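Long-range contacts in L-2,4-diaminobutyric acid acetyltransferase (Geobacillus sp., PDB 6SJY), which catalyses acetyl transfer from acetyl coenzyme A to L-2,4-diaminobutyrate, a step in the biosynthesis of the chemical chaperone ectoine: residues Thr114-Ser119 with Pro159-Gly164; Ile64-Ser69 with Leu76-Val81. One frame throughout, in Å; residues are numbered along the deposited sequence.

Contact 1 (Thr114-Ser119 with Pro159-Gly164); sequences TTVSPS and PLFVIG. With 9YT ((2~{S})-4-acetamido-2-azanyl-butanoic acid), chain E.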
ATOM      1  N   THR A 114      -5.092   5.659  12.477  1.00 29.80           N
ATOM      2  CA  THR A 114      -3.960   4.791  12.517  1.00 28.77           C
ATOM      3  C   THR A 114      -4.280   3.630  13.435  1.00 32.17           C
ATOM      4  O   THR A 114      -5.269   3.659  14.146  1.00 35.33           O
ATOM      5  CB  THR A 114      -2.677   5.528  12.900  1.00 31.65           C
ATOM      6  OG1 THR A 114      -1.530   4.689  12.644  1.00 34.17           O
ATOM      7  CG2 THR A 114      -2.627   5.896  14.404  1.00 36.98           C
ATOM      8  N   THR A 115      -3.386   2.658  13.485  1.00 31.65           N
ATOM      9  CA  THR A 115      -3.518   1.469  14.319  1.00 30.44           C
ATOM     10  C   THR A 115      -2.206   1.393  15.120  1.00 33.64           C
ATOM     11  O   THR A 115      -1.189   1.645  14.577  1.00 33.88           O
ATOM     12  CB  THR A 115      -3.765   0.374  13.328  1.00 37.42           C
ATOM     13  OG1 THR A 115      -5.148  -0.006  13.281  1.00 41.41           O
ATOM     14  CG2 THR A 115      -2.836  -0.624  13.282  1.00 30.50           C
ATOM     15  N   VAL A 116      -2.260   1.116  16.429  1.00 33.72           N
ATOM     16  CA  VAL A 116      -1.073   1.090  17.275  1.00 37.00           C
ATOM     17  C   VAL A 116      -1.065  -0.214  18.032  1.00 39.23           C
ATOM     18  O   VAL A 116      -1.996  -0.501  18.805  1.00 41.97           O
ATOM     19  CB  VAL A 116      -1.019   2.217  18.303  1.00 37.20           C
ATOM     20  CG1 VAL A 116       0.311   2.215  19.044  1.00 41.47           C
ATOM     21  CG2 VAL A 116      -1.225   3.559  17.618  1.00 37.93           C
ATOM     22  N   SER A 117      -0.029  -1.008  17.799  1.00 36.87           N
ATOM     23  CA  SER A 117       0.142  -2.263  18.557  1.00 44.02           C
ATOM     24  C   SER A 117       0.337  -1.984  20.017  1.00 35.68           C
ATOM     25  O   SER A 117       1.054  -1.043  20.376  1.00 34.53           O
ATOM     26  CB  SER A 117       1.379  -3.021  18.095  1.00 44.52           C
ATOM     27  OG  SER A 117       1.033  -3.408  16.783  1.00 65.78           O
ATOM     28  N   PRO A 118      -0.292  -2.786  20.855  1.00 40.06           N
ATOM     29  CA  PRO A 118      -0.154  -2.693  22.323  1.00 37.16           C
ATOM     30  C   PRO A 118       1.302  -2.478  22.728  1.00 39.82           C
ATOM     31  O   PRO A 118       1.591  -1.563  23.440  1.00 40.48           O
ATOM     32  CB  PRO A 118      -0.642  -4.062  22.768  1.00 39.45           C
ATOM     33  CG  PRO A 118      -1.707  -4.358  21.805  1.00 41.55           C
ATOM     34  CD  PRO A 118      -1.178  -3.895  20.472  1.00 41.05           C
ATOM     35  N   SER A 119       2.207  -3.264  22.174  1.00 41.68           N
ATOM     36  CA  SER A 119       3.652  -3.127  22.454  1.00 46.14           C
ATOM     37  C   SER A 119       4.348  -1.897  21.928  1.00 45.11           C
ATOM     38  O   SER A 119       5.453  -1.595  22.337  1.00 39.60           O
ATOM     39  CB  SER A 119       4.365  -4.267  21.777  1.00 48.31           C
ATOM     40  OG  SER A 119       4.117  -5.352  22.586  1.00 64.32           O
ATOM     41  N   PRO A 159      -5.395  -1.951  17.673  1.00 36.91           N
ATOM     42  CA  PRO A 159      -6.457  -1.013  18.023  1.00 37.50           C
ATOM     43  C   PRO A 159      -6.428   0.259  17.154  1.00 33.78           C
ATOM     44  O   PRO A 159      -5.377   0.727  16.860  1.00 32.14           O
ATOM     45  CB  PRO A 159      -6.183  -0.670  19.478  1.00 37.50           C
ATOM     46  CG  PRO A 159      -5.055  -1.493  19.933  1.00 39.57           C
ATOM     47  CD  PRO A 159      -4.482  -2.247  18.785  1.00 39.30           C
ATOM     48  N   LEU A 160      -7.603   0.773  16.769  1.00 36.92           N
ATOM     49  CA  LEU A 160      -7.748   2.029  15.999  1.00 36.96           C
ATOM     50  C   LEU A 160      -7.681   3.315  16.827  1.00 38.65           C
ATOM     51  O   LEU A 160      -8.429   3.471  17.791  1.00 34.71           O
ATOM     52  CB  LEU A 160      -9.102   2.011  15.320  1.00 36.57           C
ATOM     53  CG  LEU A 160      -9.456   3.133  14.347  1.00 38.14           C
ATOM     54  CD1 LEU A 160      -8.531   3.077  13.125  1.00 38.34           C
ATOM     55  CD2 LEU A 160     -10.899   2.961  13.949  1.00 37.56           C
ATOM     56  N   PHE A 161      -6.765   4.208  16.474  1.00 32.55           N
ATOM     57  CA  PHE A 161      -6.707   5.544  17.027  1.00 32.37           C
ATOM     58  C   PHE A 161      -7.234   6.518  16.017  1.00 32.97           C
ATOM     59  O   PHE A 161      -6.766   6.491  14.872  1.00 35.67           O
ATOM     60  CB  PHE A 161      -5.269   5.930  17.375  1.00 35.85           C
ATOM     61  CG  PHE A 161      -4.707   5.208  18.543  1.00 34.48           C
ATOM     62  CD1 PHE A 161      -4.778   3.816  18.646  1.00 41.39           C
ATOM     63  CD2 PHE A 161      -4.036   5.916  19.538  1.00 40.46           C
ATOM     64  CE1 PHE A 161      -4.209   3.152  19.747  1.00 41.48           C
ATOM     65  CE2 PHE A 161      -3.453   5.269  20.619  1.00 41.54           C
ATOM     66  CZ  PHE A 161      -3.553   3.887  20.741  1.00 39.73           C
ATOM     67  N   VAL A 162      -8.239   7.312  16.370  1.00 33.29           N
ATOM     68  CA  VAL A 162      -8.769   8.382  15.484  1.00 34.08           C
ATOM     69  C   VAL A 162      -8.533   9.714  16.163  1.00 34.61           C
ATOM     70  O   VAL A 162      -8.970   9.919  17.292  1.00 37.74           O
ATOM     71  CB  VAL A 162     -10.256   8.152  15.207  1.00 34.50           C
ATOM     72  CG1 VAL A 162     -10.849   9.210  14.305  1.00 33.45           C
ATOM     73  CG2 VAL A 162     -10.499   6.780  14.590  1.00 35.59           C
ATOM     74  N   ILE A 163      -7.870  10.615  15.471  1.00 33.40           N
ATOM     75  CA  ILE A 163      -7.609  11.958  15.904  1.00 33.83           C
ATOM     76  C   ILE A 163      -8.464  12.884  15.083  1.00 34.19           C
ATOM     77  O   ILE A 163      -8.349  12.920  13.848  1.00 35.01           O
ATOM     78  CB  ILE A 163      -6.153  12.308  15.737  1.00 35.68           C
ATOM     79  CG1 ILE A 163      -5.329  11.400  16.602  1.00 37.41           C
ATOM     80  CG2 ILE A 163      -5.876  13.775  16.091  1.00 35.40           C
ATOM     81  CD1 ILE A 163      -3.850  11.727  16.462  1.00 42.97           C
ATOM     82  N   GLY A 164      -9.357  13.610  15.756  1.00 34.14           N
ATOM     83  CA  GLY A 164     -10.196  14.595  15.130  1.00 33.51           C
ATOM     84  C   GLY A 164     -11.611  14.513  15.621  1.00 35.80           C
ATOM     85  O   GLY A 164     -11.904  13.737  16.496  1.00 39.08           O
TER
HETATM   86  C01 9YT E 202       1.016   3.935  13.711  0.80 49.93           C
HETATM   87  C02 9YT E 202       1.833   2.708  13.554  0.80 67.56           C
HETATM   88  O03 9YT E 202       2.830   2.605  14.329  0.80 63.18           O
HETATM   89  N04 9YT E 202       1.144   1.879  12.506  0.80 55.99           N
HETATM   90  C05 9YT E 202       1.558   0.648  11.874  0.80 50.73           C
HETATM   91  C06 9YT E 202       1.306  -0.614  12.602  0.80 55.13           C
HETATM   92  C07 9YT E 202       1.346  -1.765  11.634  0.80 63.43           C
HETATM   93  N08 9YT E 202       1.196  -3.005  12.368  0.80 64.74           N
HETATM   94  C09 9YT E 202       2.640  -1.767  10.816  0.80 67.30           C
HETATM   95  O10 9YT E 202       2.474  -2.187   9.654  0.80 58.27           O
HETATM   96  O11 9YT E 202       3.774  -1.360  11.270  0.80 71.64           O
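Phe161 and Val116 meet where strand 111-115 has just given way to a loop, and the phenylalanine is the side chain to follow. Its CB faces the methyl of Thr114, CG2, at 4.0 Å. From there CG turns to the position anti to the carbonyl carbon (chi1 -71°), which brings the ring alongside the other segment and beneath Val116. CG2 of Val116 stands over the middle of one ring face, 3.7 Å from the centroid and only 11° off the normal, a CH-pi contact in which the methyl is nearly equidistant from all six ring carbons, CD2 and CE2 included. Further out, CE1 approaches CB of Val116 at 3.6 Å, and CZ at the tip still reaches the same CB.

The backbones run antiparallel. Thr114 and Phe161 form a hydrogen-bonded pair, Thr114 N to Phe161 O at 3.0 Å and Phe161 N to Thr114 O at 2.8 Å, while Thr115 and Leu160 make the next, non-hydrogen-bonded pair. Val116 N then reaches Pro159 O over 3.2 Å, so the pairing outlasts the strand by one residue. Thr115 also presents its carbonyl O to the product, 3.1 Å from the amide nitrogen N04 of 9YT.

In the mixed GNAT sheet, strand 158-163 is inserted between 111-115 and 138-144. Helix 121-133 packs on the Thr114 and Phe161 face through Phe127 and Leu128, with Ser123 against Val116; on the other face Thr115 touches Tyr38 of the second subunit.

Contact 2 (Ile64-Ser69 with Leu76-Val81); sequences ISAFRS and LFVWQV. With 9YT ((2~{S})-4-acetamido-2-azanyl-butanoic acid), chain E.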
ATOM      1  N   ILE A  64       7.824   7.599   7.818  1.00 34.09           N
ATOM      2  CA  ILE A  64       6.415   7.532   7.997  1.00 35.19           C
ATOM      3  C   ILE A  64       5.702   7.459   6.656  1.00 35.09           C
ATOM      4  O   ILE A  64       5.958   8.266   5.725  1.00 35.81           O
ATOM      5  CB  ILE A  64       5.988   8.705   8.842  1.00 41.58           C
ATOM      6  CG1 ILE A  64       4.512   8.711   9.125  1.00 47.86           C
ATOM      7  CG2 ILE A  64       6.332  10.024   8.181  1.00 48.88           C
ATOM      8  CD1 ILE A  64       4.264   9.692  10.278  1.00 57.16           C
ATOM      9  N   SER A  65       4.822   6.477   6.542  1.00 34.99           N
ATOM     10  CA  SER A  65       3.955   6.310   5.372  1.00 32.06           C
ATOM     11  C   SER A  65       2.536   6.632   5.755  1.00 36.43           C
ATOM     12  O   SER A  65       2.079   6.257   6.836  1.00 31.96           O
ATOM     13  CB  SER A  65       3.971   4.875   4.874  1.00 31.42           C
ATOM     14  OG  SER A  65       3.816   3.854   5.863  1.00 31.60           O
ATOM     15  N   ALA A  66       1.828   7.275   4.840  1.00 28.06           N
ATOM     16  CA  ALA A  66       0.450   7.538   5.052  1.00 28.90           C
ATOM     17  C   ALA A  66      -0.209   7.722   3.717  1.00 26.90           C
ATOM     18  O   ALA A  66       0.477   7.941   2.724  1.00 29.94           O
ATOM     19  CB  ALA A  66       0.284   8.818   5.878  1.00 30.14           C
ATOM     20  N   PHE A  67      -1.521   7.636   3.694  1.00 27.98           N
ATOM     21  CA  PHE A  67      -2.298   7.952   2.503  1.00 31.35           C
ATOM     22  C   PHE A  67      -3.602   8.538   2.916  1.00 32.33           C
ATOM     23  O   PHE A  67      -4.085   8.240   3.981  1.00 30.14           O
ATOM     24  CB  PHE A  67      -2.581   6.681   1.704  1.00 28.38           C
ATOM     25  CG  PHE A  67      -3.209   5.544   2.496  1.00 28.20           C
ATOM     26  CD1 PHE A  67      -4.607   5.415   2.572  1.00 27.95           C
ATOM     27  CD2 PHE A  67      -2.433   4.574   3.076  1.00 28.88           C
ATOM     28  CE1 PHE A  67      -5.212   4.348   3.218  1.00 28.03           C
ATOM     29  CE2 PHE A  67      -3.019   3.521   3.744  1.00 29.60           C
ATOM     30  CZ  PHE A  67      -4.418   3.407   3.840  1.00 29.49           C
ATOM     31  N   ARG A  68      -4.192   9.290   2.016  1.00 27.43           N
ATOM     32  CA  ARG A  68      -5.527   9.735   2.097  1.00 28.68           C
ATOM     33  C   ARG A  68      -6.490   8.713   1.713  1.00 33.06           C
ATOM     34  O   ARG A  68      -6.364   8.082   0.686  1.00 31.87           O
ATOM     35  CB  ARG A  68      -5.751  10.989   1.317  1.00 27.35           C
ATOM     36  CG  ARG A  68      -4.837  12.059   1.901  1.00 34.37           C
ATOM     37  CD  ARG A  68      -4.966  13.427   1.288  1.00 39.44           C
ATOM     38  NE  ARG A  68      -6.170  14.101   1.688  1.00 38.31           N
ATOM     39  CZ  ARG A  68      -6.328  15.423   1.756  1.00 34.70           C
ATOM     40  NH1 ARG A  68      -5.315  16.277   1.526  1.00 37.97           N
ATOM     41  NH2 ARG A  68      -7.514  15.895   2.115  1.00 35.99           N
ATOM     42  N   SER A  69      -7.442   8.484   2.599  1.00 27.14           N
ATOM     43  CA  SER A  69      -8.369   7.420   2.403  1.00 32.54           C
ATOM     44  C   SER A  69      -9.173   7.625   1.095  1.00 35.67           C
ATOM     45  O   SER A  69      -9.907   8.611   0.976  1.00 31.36           O
ATOM     46  CB  SER A  69      -9.364   7.329   3.552  1.00 33.06           C
ATOM     47  OG  SER A  69     -10.342   6.409   3.181  1.00 34.79           O
ATOM     48  N   LEU A  76      -6.749  11.016   6.714  1.00 28.99           N
ATOM     49  CA  LEU A  76      -5.392  10.529   6.505  1.00 27.30           C
ATOM     50  C   LEU A  76      -5.121   9.334   7.351  1.00 31.34           C
ATOM     51  O   LEU A  76      -5.234   9.397   8.599  1.00 30.06           O
ATOM     52  CB  LEU A  76      -4.382  11.610   6.851  1.00 28.31           C
ATOM     53  CG  LEU A  76      -2.959  11.261   6.498  1.00 31.35           C
ATOM     54  CD1 LEU A  76      -2.665  11.391   4.982  1.00 32.28           C
ATOM     55  CD2 LEU A  76      -2.004  12.183   7.277  1.00 36.21           C
ATOM     56  N   PHE A  77      -4.757   8.223   6.713  1.00 27.99           N
ATOM     57  CA  PHE A  77      -4.366   7.050   7.422  1.00 27.08           C
ATOM     58  C   PHE A  77      -2.880   6.966   7.519  1.00 29.52           C
ATOM     59  O   PHE A  77      -2.186   7.015   6.486  1.00 32.08           O
ATOM     60  CB  PHE A  77      -4.910   5.806   6.756  1.00 28.64           C
ATOM     61  CG  PHE A  77      -4.643   4.581   7.526  1.00 28.08           C
ATOM     62  CD1 PHE A  77      -3.477   3.880   7.374  1.00 29.97           C
ATOM     63  CD2 PHE A  77      -5.560   4.162   8.473  1.00 31.09           C
ATOM     64  CE1 PHE A  77      -3.232   2.756   8.162  1.00 32.66           C
ATOM     65  CE2 PHE A  77      -5.317   3.055   9.281  1.00 30.70           C
ATOM     66  CZ  PHE A  77      -4.163   2.340   9.115  1.00 31.26           C
ATOM     67  N   VAL A  78      -2.369   6.839   8.746  1.00 29.06           N
ATOM     68  CA  VAL A  78      -0.946   6.668   8.971  1.00 30.13           C
ATOM     69  C   VAL A  78      -0.694   5.205   9.152  1.00 31.86           C
ATOM     70  O   VAL A  78      -1.207   4.562  10.055  1.00 31.68           O
ATOM     71  CB  VAL A  78      -0.417   7.476  10.147  1.00 32.35           C
ATOM     72  CG1 VAL A  78       1.056   7.161  10.403  1.00 31.23           C
ATOM     73  CG2 VAL A  78      -0.649   8.934   9.871  1.00 35.21           C
ATOM     74  N   TRP A  79       0.078   4.690   8.215  1.00 30.74           N
ATOM     75  CA  TRP A  79       0.361   3.292   8.051  1.00 31.67           C
ATOM     76  C   TRP A  79       1.550   2.884   8.898  1.00 36.02           C
ATOM     77  O   TRP A  79       1.359   2.114   9.757  1.00 36.90           O
ATOM     78  CB  TRP A  79       0.595   2.971   6.549  1.00 31.68           C
ATOM     79  CG  TRP A  79       0.841   1.527   6.192  1.00 33.59           C
ATOM     80  CD1 TRP A  79       1.017   0.435   7.031  1.00 34.51           C
ATOM     81  CD2 TRP A  79       0.961   1.027   4.877  1.00 34.88           C
ATOM     82  NE1 TRP A  79       1.252  -0.693   6.285  1.00 35.69           N
ATOM     83  CE2 TRP A  79       1.216  -0.345   4.966  1.00 32.64           C
ATOM     84  CE3 TRP A  79       0.832   1.608   3.616  1.00 35.93           C
ATOM     85  CZ2 TRP A  79       1.338  -1.122   3.861  1.00 39.80           C
ATOM     86  CZ3 TRP A  79       0.995   0.824   2.511  1.00 38.23           C
ATOM     87  CH2 TRP A  79       1.236  -0.512   2.636  1.00 38.82           C
ATOM     88  N   GLN A  80       2.772   3.313   8.603  1.00 36.91           N
ATOM     89  CA  GLN A  80       3.912   2.894   9.396  1.00 34.83           C
ATOM     90  C   GLN A  80       4.670   4.111   9.925  1.00 35.92           C
ATOM     91  O   GLN A  80       4.762   5.144   9.245  1.00 32.01           O
ATOM     92  CB  GLN A  80       4.854   1.969   8.650  1.00 35.90           C
ATOM     93  CG  GLN A  80       4.233   0.685   8.200  1.00 47.24           C
ATOM     94  CD  GLN A  80       5.217  -0.381   7.707  1.00 47.64           C
ATOM     95  OE1 GLN A  80       5.721  -0.341   6.580  1.00 41.63           O
ATOM     96  NE2 GLN A  80       5.421  -1.390   8.528  1.00 54.26           N
ATOM     97  N   VAL A  81       5.208   3.963  11.135  1.00 33.47           N
ATOM     98  CA  VAL A  81       6.110   4.923  11.712  1.00 38.63           C
ATOM     99  C   VAL A  81       7.277   4.122  12.210  1.00 35.13           C
ATOM    100  O   VAL A  81       7.085   3.204  12.982  1.00 40.85           O
ATOM    101  CB  VAL A  81       5.462   5.653  12.893  1.00 42.83           C
ATOM    102  CG1 VAL A  81       6.392   6.743  13.392  1.00 43.03           C
ATOM    103  CG2 VAL A  81       4.132   6.235  12.457  1.00 36.84           C
TER
HETATM  104  C01 9YT E 202       1.016   3.935  13.711  0.80 49.93           C
HETATM  105  C02 9YT E 202       1.833   2.708  13.554  0.80 67.56           C
HETATM  106  O03 9YT E 202       2.830   2.605  14.329  0.80 63.18           O
HETATM  107  N04 9YT E 202       1.144   1.879  12.506  0.80 55.99           N
HETATM  108  C05 9YT E 202       1.558   0.648  11.874  0.80 50.73           C
HETATM  109  C06 9YT E 202       1.306  -0.614  12.602  0.80 55.13           C
HETATM  110  C07 9YT E 202       1.346  -1.765  11.634  0.80 63.43           C
HETATM  111  N08 9YT E 202       1.196  -3.005  12.368  0.80 64.74           N
HETATM  112  C09 9YT E 202       2.640  -1.767  10.816  0.80 67.30           C
HETATM  113  O10 9YT E 202       2.474  -2.187   9.654  0.80 58.27           O
HETATM  114  O11 9YT E 202       3.774  -1.360  11.270  0.80 71.64           O
HETATM  115  O   HOH W   1       4.277   1.433   4.906  1.00 36.77           O
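Phe67 lies beside Phe77 on one face of the hairpin, both rings pointing the same way. CB of Phe77 sits over one face of the Phe67 ring, toward its rim, in a CH-pi contact 4.0 Å from the centroid. The rings themselves are near parallel (planes at 27°) but slid apart, so they barely overlap; CE2 of Phe67 meets CD1 of Phe77 at 3.7 Å. Two backbone bonds, Phe67 N to Phe77 O and Phe77 N to Phe67 O, clamp this pair.

Ser65 faces both Trp79 and Gln80, a classic beta bulge. Its O accepts from Trp79 N at 2.9 Å. Its hydroxyl, set between backbone N and carbonyl carbon (chi1 47°), is turned toward the bulge, where OG accepts from Gln80 N at 3.0 Å. OG also bonds a water 2.6 Å away that lies over the Trp79 ring and donates to Gln80 OE1.

Gln80 NE2 gives a nearly straight bond (171°) to 9YT O11 at 3.2 Å, with Asp33 O a second acceptor and Tyr40 OH bonded to OE1. A leucine in its place would probably leave the product carboxylate without this N-H, and Tyr40 and the water without their carbonyl.

Helix 92-101 covers Ile64, Ala66 and Leu76, and helix 121-133 covers Val78 and Val81; across the sheet, helix 37-46 packs on Ser65 and Trp79, while Phe47 and Tyr46 of the second subunit meet Phe67 and Phe77.

Contacts 1 and 2 lie in one sheet, their centres about 12 Å apart, and follow one another along the chain. They touch directly: Thr114 OG1 is 2.6 Å from Val78 O, probably a hydrogen bond, and Phe77 CE2 packs against Thr114 CA at 3.9 Å. Beyond this point the parallel strands part, CA atoms going from 5.0 Å (Val78 to Thr114) to 9.5 Å (Gln80 to Val116). Such a split, with a bulge in one of the two strands, is the hallmark of the GNAT fold, where acetyl coenzyme A generally binds. Here the acetamide end of the product lies in it, methyl C01 of 9YT 4.1 Å from Val81 CG2, with segment 114-119 on the other side.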